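PDB 6HCP: BauA from Acinetobacter baumannii, which probably imports iron across the outer membrane as the TonB-dependent receptor for the siderophore complex ferric preacinetobactin. Local coordinates for residues S47-L52 / T60-I65; N149-A154 / L418-F423; D300-Y305 / H363-N368. One frame throughout, in Å; residues are numbered along the deposited sequence. Where two conformers were deposited one is given.

Contact 1: S47-L52 / T60-I65; sequences SNVGFL and TPFNTI
The backbones come near each other at Val-49 and Thr-60, 7.8 Å apart (CA to CA), and again at Ser-47 and Ile-65, 7.2 Å apart (CA to CA), so the two segments meet through their side chains. The polar part of the contact is built on one water. The water oxygen lies 2.7 Å from Ser-47 OG, 2.9 Å from Thr-64 OG1 and 3.1 Å from Thr-60 OG1. The water donates to Thr-60 OG1, which also bonds to the carbonyl oxygen of Lys-56. Ser-47 OG also touches Thr-64 directly, at the branch carbon CB (3.7 Å), with the methyl CG2 only slightly farther off. The same two residues thus touch and share the water. The apolar part is carried by Val-49, which sends its two methyls to different partners. CG1 is anti to the backbone N (chi1 -175°) and lies obliquely to the Phe-62 ring, 3.8 Å from CD2. Val-49 CG2 lies 3.8 Å from Thr-60 CG2; there the two side chains slide past each other in opposite directions. Pro-61 centres an inverse gamma turn, with a weak bond from Phe-62 N to Thr-60 O. This tight bend lets Thr-60 and Phe-62 both face Val-49. Leu-141 touches Val-49 and Thr-64, and Leu-148 touches Val-49 and Phe-62. Lys-518 of the barrel bonds to the carbonyl oxygens of Thr-60 and Phe-62. The arrangement is buried packing of the plug of a TonB-dependent receptor, where strand 46-48 and its following turn are held against the approach to strand 64-68.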
loop_
_atom_site.group_PDB
_atom_site.type_symbol
_atom_site.label_atom_id
_atom_site.label_comp_id
_atom_site.label_asym_id
_atom_site.label_seq_id
_atom_site.Cartn_x
_atom_site.Cartn_y
_atom_site.Cartn_z
ATOM N N SER A 47 -25.555 -10.627 29.382
ATOM C CA SER A 47 -24.879 -11.838 28.982
ATOM C C SER A 47 -25.203 -12.956 29.975
ATOM O O SER A 47 -25.744 -12.718 31.070
ATOM C CB SER A 47 -23.383 -11.619 28.857
ATOM O OG SER A 47 -22.799 -11.392 30.139
ATOM N N ASN A 48 -24.848 -14.172 29.577
ATOM C CA ASN A 48 -25.052 -15.362 30.405
ATOM C C ASN A 48 -23.904 -15.474 31.411
ATOM O O ASN A 48 -22.741 -15.605 31.034
ATOM C CB ASN A 48 -25.117 -16.639 29.571
ATOM C CG ASN A 48 -25.731 -17.784 30.361
ATOM O OD1 ASN A 48 -26.903 -17.725 30.714
ATOM N ND2 ASN A 48 -24.970 -18.839 30.587
ATOM N N VAL A 49 -24.239 -15.471 32.697
ATOM C CA VAL A 49 -23.214 -15.533 33.726
ATOM C C VAL A 49 -23.174 -16.949 34.313
ATOM O O VAL A 49 -23.624 -17.204 35.443
ATOM C CB VAL A 49 -23.454 -14.437 34.769
ATOM C CG1 VAL A 49 -22.342 -14.374 35.805
ATOM C CG2 VAL A 49 -23.614 -13.089 34.086
ATOM N N GLY A 50 -22.727 -17.886 33.473
ATOM C CA GLY A 50 -22.836 -19.315 33.740
ATOM C C GLY A 50 -24.227 -19.666 34.235
ATOM O O GLY A 50 -25.227 -19.179 33.681
ATOM N N PHE A 51 -24.322 -20.500 35.282
ATOM C CA PHE A 51 -25.644 -21.020 35.684
ATOM C C PHE A 51 -26.485 -19.949 36.411
ATOM O O PHE A 51 -27.659 -20.197 36.682
ATOM C CB PHE A 51 -25.492 -22.341 36.460
ATOM C CG PHE A 51 -25.168 -22.266 37.932
ATOM C CD1 PHE A 51 -24.377 -21.266 38.460
ATOM C CD2 PHE A 51 -25.597 -23.273 38.782
ATOM C CE1 PHE A 51 -24.018 -21.255 39.801
ATOM C CE2 PHE A 51 -25.242 -23.264 40.122
ATOM C CZ PHE A 51 -24.438 -22.266 40.628
ATOM N N LEU A 52 -25.945 -18.751 36.659
ATOM C CA LEU A 52 -26.771 -17.645 37.169
ATOM C C LEU A 52 -27.701 -17.119 36.059
ATOM O O LEU A 52 -28.644 -16.402 36.345
ATOM C CB LEU A 52 -25.905 -16.504 37.710
ATOM C CG LEU A 52 -24.889 -16.868 38.792
ATOM C CD1 LEU A 52 -24.065 -15.647 39.183
ATOM C CD2 LEU A 52 -25.585 -17.464 40.008
ATOM N N THR A 60 -23.909 -7.220 36.996
ATOM C CA THR A 60 -23.008 -8.375 36.867
ATOM C C THR A 60 -21.686 -8.067 37.561
ATOM O O THR A 60 -20.944 -7.178 37.122
ATOM C CB THR A 60 -22.763 -8.716 35.399
ATOM O OG1 THR A 60 -24.004 -9.034 34.767
ATOM C CG2 THR A 60 -21.824 -9.894 35.231
ATOM N N PRO A 61 -21.346 -8.779 38.661
ATOM C CA PRO A 61 -20.111 -8.517 39.403
ATOM C C PRO A 61 -18.924 -9.291 38.811
ATOM O O PRO A 61 -18.111 -9.865 39.534
ATOM C CB PRO A 61 -20.448 -9.012 40.804
ATOM C CG PRO A 61 -21.361 -10.187 40.540
ATOM C CD PRO A 61 -22.159 -9.830 39.298
ATOM N N PHE A 62 -18.813 -9.197 37.488
ATOM C CA PHE A 62 -17.745 -9.781 36.683
ATOM C C PHE A 62 -17.545 -8.853 35.487
ATOM O O PHE A 62 -18.460 -8.076 35.166
ATOM C CB PHE A 62 -18.136 -11.173 36.179
ATOM C CG PHE A 62 -18.372 -12.194 37.258
ATOM C CD1 PHE A 62 -17.310 -12.841 37.863
ATOM C CD2 PHE A 62 -19.652 -12.458 37.710
ATOM C CE1 PHE A 62 -17.528 -13.695 38.932
ATOM C CE2 PHE A 62 -19.866 -13.327 38.759
ATOM C CZ PHE A 62 -18.807 -13.944 39.367
ATOM N N ASN A 63 -16.352 -8.893 34.894
ATOM C CA ASN A 63 -16.053 -8.134 33.693
ATOM C C ASN A 63 -16.499 -8.954 32.475
ATOM O O ASN A 63 -15.936 -10.016 32.165
ATOM C CB ASN A 63 -14.566 -7.753 33.683
ATOM C CG ASN A 63 -14.207 -6.758 32.596
ATOM O OD1 ASN A 63 -14.853 -6.712 31.559
ATOM N ND2 ASN A 63 -13.207 -5.931 32.846
ATOM N N THR A 64 -17.597 -8.507 31.858
ATOM C CA THR A 64 -18.302 -9.215 30.809
ATOM C C THR A 64 -18.503 -8.293 29.600
ATOM O O THR A 64 -18.603 -7.073 29.741
ATOM C CB THR A 64 -19.682 -9.692 31.262
ATOM O OG1 THR A 64 -20.410 -8.554 31.747
ATOM C CG2 THR A 64 -19.580 -10.777 32.313
ATOM N N ILE A 65 -18.539 -8.904 28.416
ATOM C CA ILE A 65 -18.912 -8.177 27.202
ATOM C C ILE A 65 -19.594 -9.153 26.259
ATOM O O ILE A 65 -19.272 -10.348 26.243
ATOM C CB ILE A 65 -17.689 -7.496 26.552
ATOM C CG1 ILE A 65 -18.129 -6.647 25.353
ATOM C CG2 ILE A 65 -16.645 -8.522 26.148
ATOM C CD1 ILE A 65 -17.459 -5.324 25.250
HETATM O O HOH W 1 -23.251 -9.305 31.811
#

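Contact 2: N149-A154 / L418-F423; sequences NGMPPA and LSTSSF. With EDO (1,2-ethanediol), chain N.
This is a contact between plug and barrel: Met-151 and Pro-153, in the loop after helix 146-149, meet Thr-420 and Leu-418 on a strand of the barrel wall. Met-151 reaches across with its terminal methyl. Its chain runs extended from the backbone and then bends at the sulfur (chi3 72°). This brings CE to 4.0 Å from Thr-420 CG2, and the two side chains cross at a slant. The hydroxyl of the same threonine serves a polar link. A water stands 2.9 Å from Thr-420 OG1 and donates to Met-151 O at 2.7 Å. Each of these two residues therefore makes both an apolar touch and one end of a water bridge. Two residues further along the loop, Leu-418 CD2 packs against the backbone of Pro-153, 3.4 Å from its carbonyl O. Gly-150 is the first residue to leave the helix, with a positive phi, and Met-151 follows it along the wall. On the other side of the strand an ethanediol, probably from the crystallisation liquor, hydrogen-bonds through O2 to Ser-421 OG at 3.1 Å. Strand 412-431 runs between strands 361-381 and 436-451. Tyr-372 of the first touches Pro-153 and Thr-420, and Val-447 of the second touches Met-151 and Leu-418. The loop thus rests on three adjacent barrel strands, while Phe-122 of the plug packs on Pro-152.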
loop_
_atom_site.group_PDB
_atom_site.type_symbol
_atom_site.label_atom_id
_atom_site.label_comp_id
_atom_site.label_asym_id
_atom_site.label_seq_id
_atom_site.Cartn_x
_atom_site.Cartn_y
_atom_site.Cartn_z
ATOM N N ASN A 149 -19.634 -22.331 36.049
ATOM C CA ASN A 149 -19.526 -23.057 34.792
ATOM C C ASN A 149 -18.975 -24.477 34.965
ATOM O O ASN A 149 -18.972 -25.239 34.009
ATOM C CB ASN A 149 -18.637 -22.301 33.798
ATOM C CG ASN A 149 -19.388 -21.199 33.086
ATOM O OD1 ASN A 149 -20.495 -21.428 32.620
ATOM N ND2 ASN A 149 -18.837 -19.996 33.084
ATOM N N GLY A 150 -18.444 -24.803 36.145
ATOM C CA GLY A 150 -17.740 -26.061 36.308
ATOM C C GLY A 150 -16.402 -26.046 35.575
ATOM O O GLY A 150 -15.743 -25.016 35.477
ATOM N N MET A 151 -15.859 -27.232 35.345
ATOM C CA MET A 151 -14.567 -27.347 34.747
ATOM C C MET A 151 -14.762 -27.749 33.292
ATOM O O MET A 151 -15.149 -28.871 32.990
ATOM C CB MET A 151 -13.718 -28.404 35.467
ATOM C CG MET A 151 -12.299 -28.549 34.923
ATOM S SD MET A 151 -11.308 -29.636 35.989
ATOM C CE MET A 151 -12.043 -31.216 35.587
ATOM N N PRO A 152 -14.433 -26.878 32.319
ATOM C CA PRO A 152 -14.551 -27.274 30.912
ATOM C C PRO A 152 -13.472 -28.268 30.506
ATOM O O PRO A 152 -12.489 -28.482 31.229
ATOM C CB PRO A 152 -14.409 -25.927 30.187
ATOM C CG PRO A 152 -13.493 -25.139 31.097
ATOM C CD PRO A 152 -13.929 -25.511 32.509
ATOM N N PRO A 153 -13.597 -28.893 29.316
ATOM C CA PRO A 153 -12.813 -30.084 29.009
ATOM C C PRO A 153 -11.290 -29.927 29.034
ATOM O O PRO A 153 -10.618 -30.896 29.364
ATOM C CB PRO A 153 -13.271 -30.439 27.586
ATOM C CG PRO A 153 -14.664 -29.923 27.499
ATOM C CD PRO A 153 -14.652 -28.655 28.325
ATOM N N ALA A 154 -10.751 -28.746 28.672
ATOM C CA ALA A 154 -9.298 -28.558 28.658
ATOM C C ALA A 154 -8.792 -27.898 29.951
ATOM O O ALA A 154 -7.590 -27.695 30.120
ATOM C CB ALA A 154 -8.862 -27.753 27.461
ATOM N N LEU A 418 -12.212 -39.043 28.903
ATOM C CA LEU A 418 -12.315 -38.038 29.911
ATOM C C LEU A 418 -13.775 -37.956 30.349
ATOM O O LEU A 418 -14.702 -37.962 29.527
ATOM C CB LEU A 418 -11.861 -36.691 29.347
ATOM C CG LEU A 418 -11.868 -35.524 30.341
ATOM C CD1 LEU A 418 -10.937 -35.802 31.502
ATOM C CD2 LEU A 418 -11.453 -34.226 29.636
ATOM N N SER A 419 -13.972 -37.928 31.665
ATOM C CA SER A 419 -15.296 -37.847 32.266
ATOM C C SER A 419 -15.266 -36.806 33.380
ATOM O O SER A 419 -14.340 -36.803 34.202
ATOM C CB SER A 419 -15.728 -39.187 32.812
ATOM O OG SER A 419 -15.918 -40.113 31.764
ATOM N N THR A 420 -16.276 -35.929 33.396
ATOM C CA THR A 420 -16.408 -34.928 34.453
ATOM C C THR A 420 -17.872 -34.824 34.864
ATOM O O THR A 420 -18.794 -35.108 34.083
ATOM C CB THR A 420 -15.912 -33.537 34.037
ATOM O OG1 THR A 420 -16.786 -33.007 33.036
ATOM C CG2 THR A 420 -14.504 -33.529 33.501
ATOM N N SER A 421 -18.087 -34.529 36.147
ATOM C CA SER A 421 -19.441 -34.280 36.621
ATOM C C SER A 421 -19.375 -33.243 37.744
ATOM O O SER A 421 -18.312 -33.059 38.361
ATOM C CB SER A 421 -20.080 -35.547 37.078
ATOM O OG SER A 421 -19.449 -35.972 38.271
ATOM N N SER A 422 -20.459 -32.482 37.919
ATOM C CA SER A 422 -20.492 -31.518 39.006
ATOM C C SER A 422 -21.919 -31.340 39.534
ATOM O O SER A 422 -22.905 -31.657 38.855
ATOM C CB SER A 422 -19.892 -30.188 38.595
ATOM O OG SER A 422 -20.808 -29.415 37.840
ATOM N N PHE A 423 -21.984 -30.756 40.731
ATOM C CA PHE A 423 -23.227 -30.349 41.344
ATOM C C PHE A 423 -22.944 -28.983 41.945
ATOM O O PHE A 423 -21.932 -28.786 42.625
ATOM C CB PHE A 423 -23.736 -31.413 42.334
ATOM C CG PHE A 423 -23.753 -32.819 41.757
ATOM C CD1 PHE A 423 -22.564 -33.496 41.483
ATOM C CD2 PHE A 423 -24.942 -33.427 41.371
ATOM C CE1 PHE A 423 -22.565 -34.740 40.855
ATOM C CE2 PHE A 423 -24.943 -34.690 40.784
ATOM C CZ PHE A 423 -23.756 -35.306 40.460
HETATM C C1 EDO N . -15.876 -38.689 36.913
HETATM O O1 EDO N . -16.125 -40.080 36.742
HETATM C C2 EDO N . -17.111 -37.962 36.414
HETATM O O2 EDO N . -18.271 -38.538 37.024
HETATM O O HOH W 2 -15.333 -31.052 31.413
#

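Contact 3: D300-Y305 / H363-N368; sequences DQLMAY and HQWVAN. With C8E ((hydroxyethyloxy)tri(ethyloxy)octane), chain B; C8E ((hydroxyethyloxy)tri(ethyloxy)octane), chain C.
Leu-302 opens the contact: it brings CD1 obliquely to the six-membered ring of Trp-365, 4.0 Å from both CZ2 and CH2. The other methyl turns to detergent: Leu-302 CD2 is 3.9 Å from C7 of a C8E molecule (chain C). The same detergent molecule continues to the indole, where its C11 lies 3.7 Å from Trp-365 CH2. Leucine, tryptophan and detergent thus form one apolar patch on the outer surface of the barrel, consistent with a lipid-facing position in the membrane. Ala-304 returns to the detergent side: its CB is 4.1 Å from O12 of a second C8E molecule (chain B), whose C4 lies 3.8 Å from Ala-367 CB. Tyr-305 faces the interior. With chi1 at 75° the ring leaves the strand crosswise and reaches over toward 363-368. Tyr-305 OH ends 3.2 Å from Asn-368 CB, with the ring and amide planes 42° apart. The hydroxyl is not bonded to the amide: Asp-349 OD1 takes bonds from both Tyr-305 OH and Asn-368 ND2. Arg-443 binds Asn-368 OD1, so both ends of the amide are held and its rotation is fixed. Strand 331-358 lies between strands 302-318 and 361-381, pairing antiparallel with each. The two segments therefore run in roughly the same direction, 29° apart, and their side chains meet across the middle strand, Leu-302 with Trp-365 on the outer face and Tyr-305 with Asn-368 on the inner one. The middle strand also supplies Asp-349. On the inner face, Phe-51 touches Val-366 and Asn-368.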
loop_
_atom_site.group_PDB
_atom_site.type_symbol
_atom_site.label_atom_id
_atom_site.label_comp_id
_atom_site.label_asym_id
_atom_site.label_seq_id
_atom_site.Cartn_x
_atom_site.Cartn_y
_atom_site.Cartn_z
ATOM N N ASP A 300 -44.094 -18.682 38.937
ATOM C CA ASP A 300 -43.201 -17.535 38.798
ATOM C C ASP A 300 -42.056 -17.628 39.823
ATOM O O ASP A 300 -41.175 -16.774 39.840
ATOM C CB ASP A 300 -43.958 -16.210 38.927
ATOM C CG ASP A 300 -44.801 -16.103 40.185
ATOM O OD1 ASP A 300 -44.415 -16.706 41.211
ATOM O OD2 ASP A 300 -45.874 -15.461 40.112
ATOM N N GLN A 301 -42.051 -18.671 40.667
ATOM C CA GLN A 301 -41.045 -18.783 41.729
ATOM C C GLN A 301 -40.138 -20.013 41.539
ATOM O O GLN A 301 -39.250 -20.249 42.356
ATOM C CB GLN A 301 -41.740 -18.835 43.092
ATOM C CG GLN A 301 -42.346 -17.505 43.506
ATOM C CD GLN A 301 -42.259 -17.321 45.000
ATOM O OE1 GLN A 301 -42.545 -18.233 45.771
ATOM N NE2 GLN A 301 -41.821 -16.145 45.418
ATOM N N LEU A 302 -40.446 -20.863 40.557
ATOM C CA LEU A 302 -39.733 -22.112 40.362
ATOM C C LEU A 302 -39.793 -22.509 38.891
ATOM O O LEU A 302 -40.885 -22.612 38.287
ATOM C CB LEU A 302 -40.364 -23.218 41.217
ATOM C CG LEU A 302 -39.689 -24.581 41.088
ATOM C CD1 LEU A 302 -38.287 -24.536 41.688
ATOM C CD2 LEU A 302 -40.530 -25.667 41.745
ATOM N N MET A 303 -38.623 -22.867 38.357
ATOM C CA MET A 303 -38.524 -23.373 36.994
ATOM C C MET A 303 -37.475 -24.485 36.949
ATOM O O MET A 303 -36.546 -24.499 37.746
ATOM C CB MET A 303 -38.160 -22.239 36.023
ATOM C CG MET A 303 -36.703 -21.836 36.062
ATOM S SD MET A 303 -35.841 -22.234 34.515
ATOM C CE MET A 303 -36.788 -21.209 33.394
ATOM N N ALA A 304 -37.678 -25.442 36.046
ATOM C CA ALA A 304 -36.695 -26.465 35.762
ATOM C C ALA A 304 -36.131 -26.226 34.362
ATOM O O ALA A 304 -36.834 -25.724 33.481
ATOM C CB ALA A 304 -37.297 -27.842 35.863
ATOM N N TYR A 305 -34.925 -26.747 34.135
ATOM C CA TYR A 305 -34.323 -26.738 32.816
ATOM C C TYR A 305 -33.450 -27.978 32.660
ATOM O O TYR A 305 -32.976 -28.553 33.635
ATOM C CB TYR A 305 -33.528 -25.449 32.595
ATOM C CG TYR A 305 -32.203 -25.408 33.324
ATOM C CD1 TYR A 305 -31.057 -25.914 32.741
ATOM C CD2 TYR A 305 -32.089 -24.851 34.582
ATOM C CE1 TYR A 305 -29.845 -25.915 33.411
ATOM C CE2 TYR A 305 -30.876 -24.809 35.254
ATOM C CZ TYR A 305 -29.746 -25.337 34.658
ATOM O OH TYR A 305 -28.541 -25.311 35.300
ATOM N N HIS A 363 -34.318 -13.278 47.179
ATOM C CA HIS A 363 -33.431 -14.402 46.884
ATOM C C HIS A 363 -33.741 -14.931 45.489
ATOM O O HIS A 363 -34.904 -15.187 45.140
ATOM C CB HIS A 363 -33.579 -15.515 47.934
ATOM C CG HIS A 363 -33.156 -15.133 49.312
ATOM N ND1 HIS A 363 -32.053 -15.706 49.913
ATOM C CD2 HIS A 363 -33.726 -14.322 50.244
ATOM C CE1 HIS A 363 -31.936 -15.237 51.145
ATOM N NE2 HIS A 363 -32.902 -14.312 51.341
ATOM N N GLN A 364 -32.678 -15.108 44.693
ATOM C CA GLN A 364 -32.754 -15.794 43.411
ATOM C C GLN A 364 -31.662 -16.863 43.402
ATOM O O GLN A 364 -30.496 -16.519 43.592
ATOM C CB GLN A 364 -32.456 -14.817 42.271
ATOM C CG GLN A 364 -33.414 -14.848 41.100
ATOM C CD GLN A 364 -33.167 -13.611 40.266
ATOM O OE1 GLN A 364 -33.793 -12.574 40.469
ATOM N NE2 GLN A 364 -32.057 -13.621 39.549
ATOM N N TRP A 365 -32.059 -18.129 43.290
ATOM C CA TRP A 365 -31.141 -19.231 43.488
ATOM C C TRP A 365 -31.184 -20.142 42.270
ATOM O O TRP A 365 -32.161 -20.164 41.516
ATOM C CB TRP A 365 -31.456 -20.004 44.783
ATOM C CG TRP A 365 -32.832 -20.603 44.774
ATOM C CD1 TRP A 365 -33.969 -20.012 45.241
ATOM C CD2 TRP A 365 -33.227 -21.878 44.248
ATOM N NE1 TRP A 365 -35.044 -20.828 45.021
ATOM C CE2 TRP A 365 -34.625 -21.975 44.406
ATOM C CE3 TRP A 365 -32.547 -22.945 43.650
ATOM C CZ2 TRP A 365 -35.349 -23.099 44.017
ATOM C CZ3 TRP A 365 -33.269 -24.044 43.233
ATOM C CH2 TRP A 365 -34.652 -24.115 43.401
ATOM N N VAL A 366 -30.132 -20.963 42.146
ATOM C CA VAL A 366 -30.048 -21.963 41.134
ATOM C C VAL A 366 -29.289 -23.173 41.699
ATOM O O VAL A 366 -28.366 -23.018 42.489
ATOM C CB VAL A 366 -29.347 -21.405 39.875
ATOM C CG1 VAL A 366 -28.015 -20.761 40.212
ATOM C CG2 VAL A 366 -29.176 -22.468 38.804
ATOM N N ALA A 367 -29.695 -24.359 41.251
ATOM C CA ALA A 367 -29.008 -25.591 41.593
ATOM C C ALA A 367 -28.934 -26.439 40.331
ATOM O O ALA A 367 -29.933 -26.617 39.652
ATOM C CB ALA A 367 -29.725 -26.332 42.699
ATOM N N ASN A 368 -27.759 -27.029 40.068
ATOM C CA ASN A 368 -27.630 -27.799 38.860
ATOM C C ASN A 368 -26.686 -28.982 39.050
ATOM O O ASN A 368 -25.996 -29.123 40.075
ATOM C CB ASN A 368 -27.218 -26.907 37.676
ATOM C CG ASN A 368 -25.741 -26.564 37.656
ATOM O OD1 ASN A 368 -25.094 -26.528 38.701
ATOM N ND2 ASN A 368 -25.229 -26.223 36.476
HETATM C C1 C8E B . -26.357 -29.322 44.885
HETATM C C2 C8E B . -27.740 -29.734 44.437
HETATM C C3 C8E B . -27.763 -30.328 43.035
HETATM C C4 C8E B . -29.116 -30.113 42.343
HETATM C C5 C8E B . -29.297 -31.038 41.140
HETATM C C6 C8E B . -30.471 -30.657 40.263
HETATM C C7 C8E B . -30.658 -31.706 39.171
HETATM C C8 C8E B . -32.127 -32.000 38.895
HETATM O O9 C8E B . -32.403 -32.184 37.501
HETATM C C10 C8E B . -33.612 -31.518 37.123
HETATM C C11 C8E B . -34.207 -32.154 35.888
HETATM O O12 C8E B . -34.980 -31.152 35.249
HETATM C C1 C8E C . -45.281 -26.807 41.759
HETATM C C2 C8E C . -44.322 -27.627 42.608
HETATM C C3 C8E C . -43.709 -28.819 41.864
HETATM C C4 C8E C . -42.477 -29.403 42.580
HETATM C C5 C8E C . -41.425 -29.961 41.609
HETATM C C6 C8E C . -40.108 -30.390 42.283
HETATM C C7 C8E C . -39.271 -29.201 42.771
HETATM C C8 C8E C . -37.825 -29.559 43.144
HETATM O O9 C8E C . -37.073 -28.438 43.668
HETATM C C10 C8E C . -35.704 -28.812 43.925
HETATM C C11 C8E C . -34.850 -27.647 44.410
HETATM O O12 C8E C . -33.515 -28.068 44.752
HETATM C C13 C8E C . -33.030 -27.462 45.959
HETATM C C14 C8E C . -31.509 -27.388 45.962
HETATM O O15 C8E C . -31.000 -27.348 47.301
HETATM C C16 C8E C . -29.840 -28.175 47.504
HETATM C C17 C8E C . -29.540 -28.380 48.995
HETATM O O18 C8E C . -28.346 -29.151 49.247
HETATM C C19 C8E C . -28.480 -30.562 49.002
HETATM C C20 C8E C . -27.335 -31.366 49.623
HETATM O O21 C8E C . -26.995 -32.499 48.807
#

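From the N terminus, contact 1 comes first and closes a short loop of seven residues within the plug. It is complete before contact 2 opens at 149-154. Contact 2 closes a far longer loop, because its partner 418-423 follows several barrel strands. Contact 3 lies wholly within that loop and joins two strands of the wall that have one strand between them. The three also touch in space. Leu-52 packs on Val-366 beside Phe-51, so contact 1 meets contact 3. Gly-50 lies beside Asn-149, joining contacts 1 and 2, and Phe-423 beside Asn-368, joining contacts 2 and 3. Contacts 1 and 2 thus bring plug segments against neighbouring strands 361-381 and 412-431 of the barrel.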